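Local coordinates for FERM, RhoGEF and pleckstrin domain protein 2 (Danio rerio, PDB 6D21), which probably activates the small GTPase RAC1 as a guanine nucleotide exchange factor, the portion modelled here being its FERM domain, at residues T202-A207 with V215-T220; S228-L233 with F240-H245. One frame throughout, in Å; residues are numbered along the deposited sequence.

Contact 1. Residues T202-A207 with V215-T220; sequences TKINLA and VFQGHT
Leu206 and Val215 lie side by side on one face of a beta hairpin in the PH-like C-terminal lobe of the FERM domain, a non-hydrogen-bonded antiparallel pair whose Leu206 CD2 and Val215 CG2 meet at 4.0 Å. Ile204 joins them on this buried face, where Phe258 of strand 255-260 packs against both Ile204 and Leu206. On the other face Asn205 and Phe216 form the hydrogen-bonded pair. Asn205 N gives to Phe216 O at 2.6 Å, and Phe216 N returns a bond to Asn205 O at 2.7 Å. With CG of Phe216 anti to its carbonyl carbon (chi1 -73°), the ring has Asn205 O at its edge and Ala207 CB obliquely placed at 4.4 Å from Phe216 CE1; Phe193 meets the same ring from outside the hairpin. Farther along, a type II' turn runs from Gln217 to Thr220, with Gly218 at a positive phi that suits glycine. Asn205 ND2 reaches the turn through a weak bond to Gly218 O. Gln217, extended beyond CG, crosses Thr202 at about a right angle, Gln217 NE2 lying 3.5 Å from Thr202 CG2. Within the turn, Gln217 O accepts from Thr220 N and also from the side chain, Thr220 OG1 lying 2.9 Å from Gln217 O.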
loop_
_atom_site.group_PDB
_atom_site.type_symbol
_atom_site.label_atom_id
_atom_site.label_comp_id
_atom_site.label_asym_id
_atom_site.label_seq_id
_atom_site.Cartn_x
_atom_site.Cartn_y
_atom_site.Cartn_z
ATOM N N THR A 202 6.441 24.662 -8.067
ATOM C CA THR A 202 6.345 24.180 -6.695
ATOM C C THR A 202 6.301 22.658 -6.655
ATOM O O THR A 202 5.470 22.037 -7.317
ATOM C CB THR A 202 5.093 24.750 -5.985
ATOM O OG1 THR A 202 5.213 26.178 -5.875
ATOM C CG2 THR A 202 4.924 24.139 -4.590
ATOM N N LYS A 203 7.207 22.070 -5.879
ATOM C CA LYS A 203 7.270 20.624 -5.696
ATOM C C LYS A 203 6.020 20.123 -4.997
ATOM O O LYS A 203 5.635 20.639 -3.951
ATOM C CB LYS A 203 8.511 20.238 -4.891
ATOM C CG LYS A 203 9.500 19.360 -5.637
ATOM C CD LYS A 203 9.959 20.020 -6.919
ATOM C CE LYS A 203 11.364 19.574 -7.288
ATOM N NZ LYS A 203 11.990 20.500 -8.272
ATOM N N ILE A 204 5.369 19.126 -5.577
ATOM C CA ILE A 204 4.209 18.537 -4.926
ATOM C C ILE A 204 4.198 17.026 -5.114
ATOM O O ILE A 204 5.027 16.475 -5.829
ATOM C CB ILE A 204 2.883 19.147 -5.450
ATOM C CG1 ILE A 204 2.839 19.119 -6.977
ATOM C CG2 ILE A 204 2.685 20.570 -4.923
ATOM C CD1 ILE A 204 2.166 17.887 -7.530
ATOM N N ASN A 205 3.267 16.357 -4.452
ATOM C CA ASN A 205 3.086 14.926 -4.648
ATOM C C ASN A 205 1.673 14.624 -5.096
ATOM O O ASN A 205 0.715 15.168 -4.537
ATOM C CB ASN A 205 3.406 14.153 -3.368
ATOM C CG ASN A 205 4.857 14.299 -2.958
ATOM O OD1 ASN A 205 5.748 13.717 -3.584
ATOM N ND2 ASN A 205 5.106 15.098 -1.919
ATOM N N LEU A 206 1.557 13.775 -6.118
ATOM C CA LEU A 206 0.261 13.301 -6.597
ATOM C C LEU A 206 -0.015 11.927 -6.019
ATOM O O LEU A 206 0.905 11.142 -5.768
ATOM C CB LEU A 206 0.205 13.246 -8.136
ATOM C CG LEU A 206 0.381 14.577 -8.874
ATOM C CD1 LEU A 206 0.268 14.403 -10.394
ATOM C CD2 LEU A 206 -0.646 15.586 -8.363
ATOM N N ALA A 207 -1.291 11.635 -5.810
ATOM C CA ALA A 207 -1.680 10.326 -5.346
ATOM C C ALA A 207 -3.093 10.034 -5.817
ATOM O O ALA A 207 -3.866 10.950 -6.139
ATOM C CB ALA A 207 -1.582 10.238 -3.811
ATOM N N VAL A 215 -3.619 15.855 -4.056
ATOM C CA VAL A 215 -2.439 16.664 -4.273
ATOM C C VAL A 215 -1.830 17.002 -2.928
ATOM O O VAL A 215 -2.514 17.530 -2.041
ATOM C CB VAL A 215 -2.761 17.963 -5.031
ATOM C CG1 VAL A 215 -1.486 18.761 -5.248
ATOM C CG2 VAL A 215 -3.434 17.649 -6.355
ATOM N N PHE A 216 -0.550 16.687 -2.771
ATOM C CA PHE A 216 0.144 16.986 -1.528
ATOM C C PHE A 216 1.280 17.949 -1.750
ATOM O O PHE A 216 1.967 17.884 -2.763
ATOM C CB PHE A 216 0.696 15.717 -0.898
ATOM C CG PHE A 216 -0.343 14.838 -0.281
ATOM C CD1 PHE A 216 -1.056 13.934 -1.057
ATOM C CD2 PHE A 216 -0.581 14.883 1.085
ATOM C CE1 PHE A 216 -1.997 13.103 -0.484
ATOM C CE2 PHE A 216 -1.517 14.058 1.668
ATOM C CZ PHE A 216 -2.235 13.164 0.886
ATOM N N GLN A 217 1.476 18.842 -0.787
ATOM C CA GLN A 217 2.692 19.640 -0.714
ATOM C C GLN A 217 3.393 19.210 0.551
ATOM O O GLN A 217 2.904 19.472 1.648
ATOM C CB GLN A 217 2.389 21.136 -0.698
ATOM C CG GLN A 217 3.606 22.021 -0.882
ATOM C CD GLN A 217 3.252 23.499 -0.970
ATOM O OE1 GLN A 217 2.083 23.881 -0.863
ATOM N NE2 GLN A 217 4.264 24.336 -1.172
ATOM N N GLY A 218 4.525 18.528 0.404
ATOM C CA GLY A 218 5.132 17.863 1.537
ATOM C C GLY A 218 4.190 16.757 1.972
ATOM O O GLY A 218 3.787 15.943 1.143
ATOM N N HIS A 219 3.827 16.733 3.256
ATOM C CA HIS A 219 2.911 15.714 3.780
ATOM C C HIS A 219 1.542 16.288 4.111
ATOM O O HIS A 219 0.708 15.622 4.731
ATOM C CB HIS A 219 3.501 15.044 5.018
ATOM C CG HIS A 219 4.552 14.023 4.709
ATOM N ND1 HIS A 219 4.338 12.670 4.852
ATOM C CD2 HIS A 219 5.822 14.157 4.260
ATOM C CE1 HIS A 219 5.433 12.014 4.513
ATOM N NE2 HIS A 219 6.347 12.893 4.146
ATOM N N THR A 220 1.311 17.529 3.698
ATOM C CA THR A 220 0.021 18.159 3.915
ATOM C C THR A 220 -0.771 18.171 2.605
ATOM O O THR A 220 -0.280 18.590 1.556
ATOM C CB THR A 220 0.167 19.590 4.478
ATOM O OG1 THR A 220 0.973 20.375 3.599
ATOM C CG2 THR A 220 0.835 19.557 5.848
#

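Contact 2. Residues S228-L233 with F240-H245; sequences SKIRKL and FLIKLH
A classic beta bulge interrupts the antiparallel hairpin of strands 230-236 and 239-244: Arg231 and Lys232 together face Lys243. Lys243 O accepts from both, in its carbonyl plane from Arg231 N at 2.8 Å and with a tilt from Lys232 N at 3.2 Å, while Lys243 N bonds back to Lys232 O. Within the bulge the CB of Arg231 points toward the opposing strand and sits over one face of the His245 ring, 3.8 Å from the centroid, a CH-pi contact. His245 N bonds to Lys229 O at 3.0 Å. Bent at chi2 and chi3 (-145° and 33°), Lys243 runs alongside Arg231 and brings CE to the guanidinium edge, 3.8 Å from Arg231 NH2. Lys243 NZ lies 4.2 Å from Arg231 NH2, a closeness of like charges that a long, weak ion pair with Asp254 may partly offset. Replacing Lys243 with an alanine would probably leave the guanidinium edge without its aliphatic neighbour and Asp254 without this distant partner. On the far face Leu233 CD2 packs on Ile242 CG1 at 3.8 Å; there Leu213 of strand 212-217 touches both residues, and helix 263-281 covers Leu233 and Phe240.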
loop_
_atom_site.group_PDB
_atom_site.type_symbol
_atom_site.label_atom_id
_atom_site.label_comp_id
_atom_site.label_asym_id
_atom_site.label_seq_id
_atom_site.Cartn_x
_atom_site.Cartn_y
_atom_site.Cartn_z
ATOM N N SER A 228 -16.189 12.338 -9.597
ATOM C CA SER A 228 -17.319 13.068 -10.174
ATOM C C SER A 228 -16.887 14.408 -10.772
ATOM O O SER A 228 -17.518 14.913 -11.707
ATOM C CB SER A 228 -18.405 13.306 -9.120
ATOM O OG SER A 228 -17.901 14.116 -8.069
ATOM N N LYS A 229 -15.813 14.980 -10.226
ATOM C CA LYS A 229 -15.312 16.269 -10.696
ATOM C C LYS A 229 -14.290 16.147 -11.823
ATOM O O LYS A 229 -13.912 17.146 -12.425
ATOM C CB LYS A 229 -14.699 17.056 -9.540
ATOM C CG LYS A 229 -15.691 17.368 -8.433
ATOM C CD LYS A 229 -15.038 18.137 -7.291
ATOM C CE LYS A 229 -16.085 18.881 -6.465
ATOM N NZ LYS A 229 -17.263 19.312 -7.280
ATOM N N ILE A 230 -13.836 14.929 -12.103
ATOM C CA ILE A 230 -12.828 14.727 -13.139
ATOM C C ILE A 230 -13.460 14.345 -14.477
ATOM O O ILE A 230 -14.118 13.310 -14.585
ATOM C CB ILE A 230 -11.806 13.645 -12.730
ATOM C CG1 ILE A 230 -11.043 14.093 -11.480
ATOM C CG2 ILE A 230 -10.844 13.351 -13.892
ATOM C CD1 ILE A 230 -10.200 13.015 -10.826
ATOM N N ARG A 231 -13.249 15.186 -15.489
ATOM C CA ARG A 231 -13.703 14.896 -16.847
ATOM C C ARG A 231 -12.780 13.913 -17.573
ATOM O O ARG A 231 -13.248 12.960 -18.190
ATOM C CB ARG A 231 -13.816 16.182 -17.662
ATOM C CG ARG A 231 -14.616 16.000 -18.941
ATOM C CD ARG A 231 -14.589 17.239 -19.817
ATOM N NE ARG A 231 -13.385 17.293 -20.641
ATOM C CZ ARG A 231 -13.182 16.538 -21.718
ATOM N NH1 ARG A 231 -14.099 15.657 -22.101
ATOM N NH2 ARG A 231 -12.056 16.661 -22.409
ATOM N N LYS A 232 -11.472 14.145 -17.495
ATOM C CA LYS A 232 -10.513 13.321 -18.231
ATOM C C LYS A 232 -9.125 13.327 -17.586
ATOM O O LYS A 232 -8.691 14.334 -17.024
ATOM C CB LYS A 232 -10.415 13.796 -19.694
ATOM C CG LYS A 232 -9.312 13.103 -20.494
ATOM C CD LYS A 232 -9.376 13.378 -21.998
ATOM C CE LYS A 232 -8.199 12.699 -22.703
ATOM N NZ LYS A 232 -8.324 12.680 -24.186
ATOM N N LEU A 233 -8.434 12.195 -17.651
ATOM C CA LEU A 233 -7.041 12.152 -17.228
ATOM C C LEU A 233 -6.177 11.757 -18.408
ATOM O O LEU A 233 -6.524 10.848 -19.148
ATOM C CB LEU A 233 -6.835 11.168 -16.083
ATOM C CG LEU A 233 -7.542 11.492 -14.770
ATOM C CD1 LEU A 233 -7.358 10.360 -13.782
ATOM C CD2 LEU A 233 -7.032 12.805 -14.196
ATOM N N PHE A 240 1.503 15.545 -16.760
ATOM C CA PHE A 240 0.279 14.837 -16.395
ATOM C C PHE A 240 -0.866 15.846 -16.320
ATOM O O PHE A 240 -0.722 16.928 -15.750
ATOM C CB PHE A 240 0.448 14.088 -15.073
ATOM C CG PHE A 240 -0.749 13.260 -14.684
ATOM C CD1 PHE A 240 -0.963 12.013 -15.253
ATOM C CD2 PHE A 240 -1.655 13.727 -13.739
ATOM C CE1 PHE A 240 -2.060 11.251 -14.892
ATOM C CE2 PHE A 240 -2.753 12.970 -13.372
ATOM C CZ PHE A 240 -2.955 11.727 -13.946
ATOM N N LEU A 241 -1.996 15.500 -16.924
ATOM C CA LEU A 241 -3.069 16.467 -17.117
ATOM C C LEU A 241 -4.378 16.017 -16.471
ATOM O O LEU A 241 -4.889 14.934 -16.764
ATOM C CB LEU A 241 -3.292 16.722 -18.611
ATOM C CG LEU A 241 -2.238 17.512 -19.410
ATOM C CD1 LEU A 241 -0.961 16.719 -19.636
ATOM C CD2 LEU A 241 -2.823 17.922 -20.738
ATOM N N ILE A 242 -4.912 16.857 -15.591
ATOM C CA ILE A 242 -6.218 16.620 -14.992
ATOM C C ILE A 242 -7.230 17.619 -15.529
ATOM O O ILE A 242 -7.171 18.797 -15.192
ATOM C CB ILE A 242 -6.187 16.742 -13.461
ATOM C CG1 ILE A 242 -5.158 15.798 -12.865
ATOM C CG2 ILE A 242 -7.569 16.465 -12.872
ATOM C CD1 ILE A 242 -4.965 16.022 -11.393
ATOM N N LYS A 243 -8.157 17.145 -16.357
ATOM C CA LYS A 243 -9.220 17.999 -16.873
ATOM C C LYS A 243 -10.464 17.891 -15.995
ATOM O O LYS A 243 -11.031 16.809 -15.830
ATOM C CB LYS A 243 -9.558 17.632 -18.322
ATOM C CG LYS A 243 -8.351 17.610 -19.260
ATOM C CD LYS A 243 -8.704 18.087 -20.673
ATOM C CE LYS A 243 -9.793 19.153 -20.664
ATOM N NZ LYS A 243 -9.695 20.059 -21.848
ATOM N N LEU A 244 -10.885 19.018 -15.434
ATOM C CA LEU A 244 -12.033 19.049 -14.538
ATOM C C LEU A 244 -13.313 19.448 -15.271
ATOM O O LEU A 244 -13.265 20.149 -16.283
ATOM C CB LEU A 244 -11.779 20.024 -13.384
ATOM C CG LEU A 244 -10.560 19.806 -12.484
ATOM C CD1 LEU A 244 -10.526 20.843 -11.378
ATOM C CD2 LEU A 244 -10.547 18.406 -11.887
ATOM N N HIS A 245 -14.457 19.010 -14.755
ATOM C CA HIS A 245 -15.734 19.497 -15.262
ATOM C C HIS A 245 -15.883 20.971 -14.913
ATOM O O HIS A 245 -15.420 21.415 -13.860
ATOM C CB HIS A 245 -16.905 18.686 -14.694
ATOM C CG HIS A 245 -16.999 17.292 -15.243
ATOM N ND1 HIS A 245 -17.330 17.028 -16.555
ATOM C CD2 HIS A 245 -16.798 16.088 -14.655
ATOM C CE1 HIS A 245 -17.331 15.721 -16.752
ATOM N NE2 HIS A 245 -17.013 15.128 -15.614
#

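Contacts 1 and 2 show how one antiparallel sheet can be built from successive hairpins. Contact 1 closes before contact 2 opens along the chain, and both lie in the PH-like lobe, their centres about 18 Å apart. In the seven-stranded sheet their hairpins are separated by strands 194-197 and 255-260, yet they meet through Leu206 CD1 and Phe240 CD2, 3.9 Å apart, consistent with the strongly bent sheet of a PH-like fold. Phe258 of strand 255-260, which packs on contact 1, also touches Ile242 of contact 2, so the two hairpins share apolar packing. Contact 1 ends in a type II' turn, whereas basic side chains flank the bulge of contact 2.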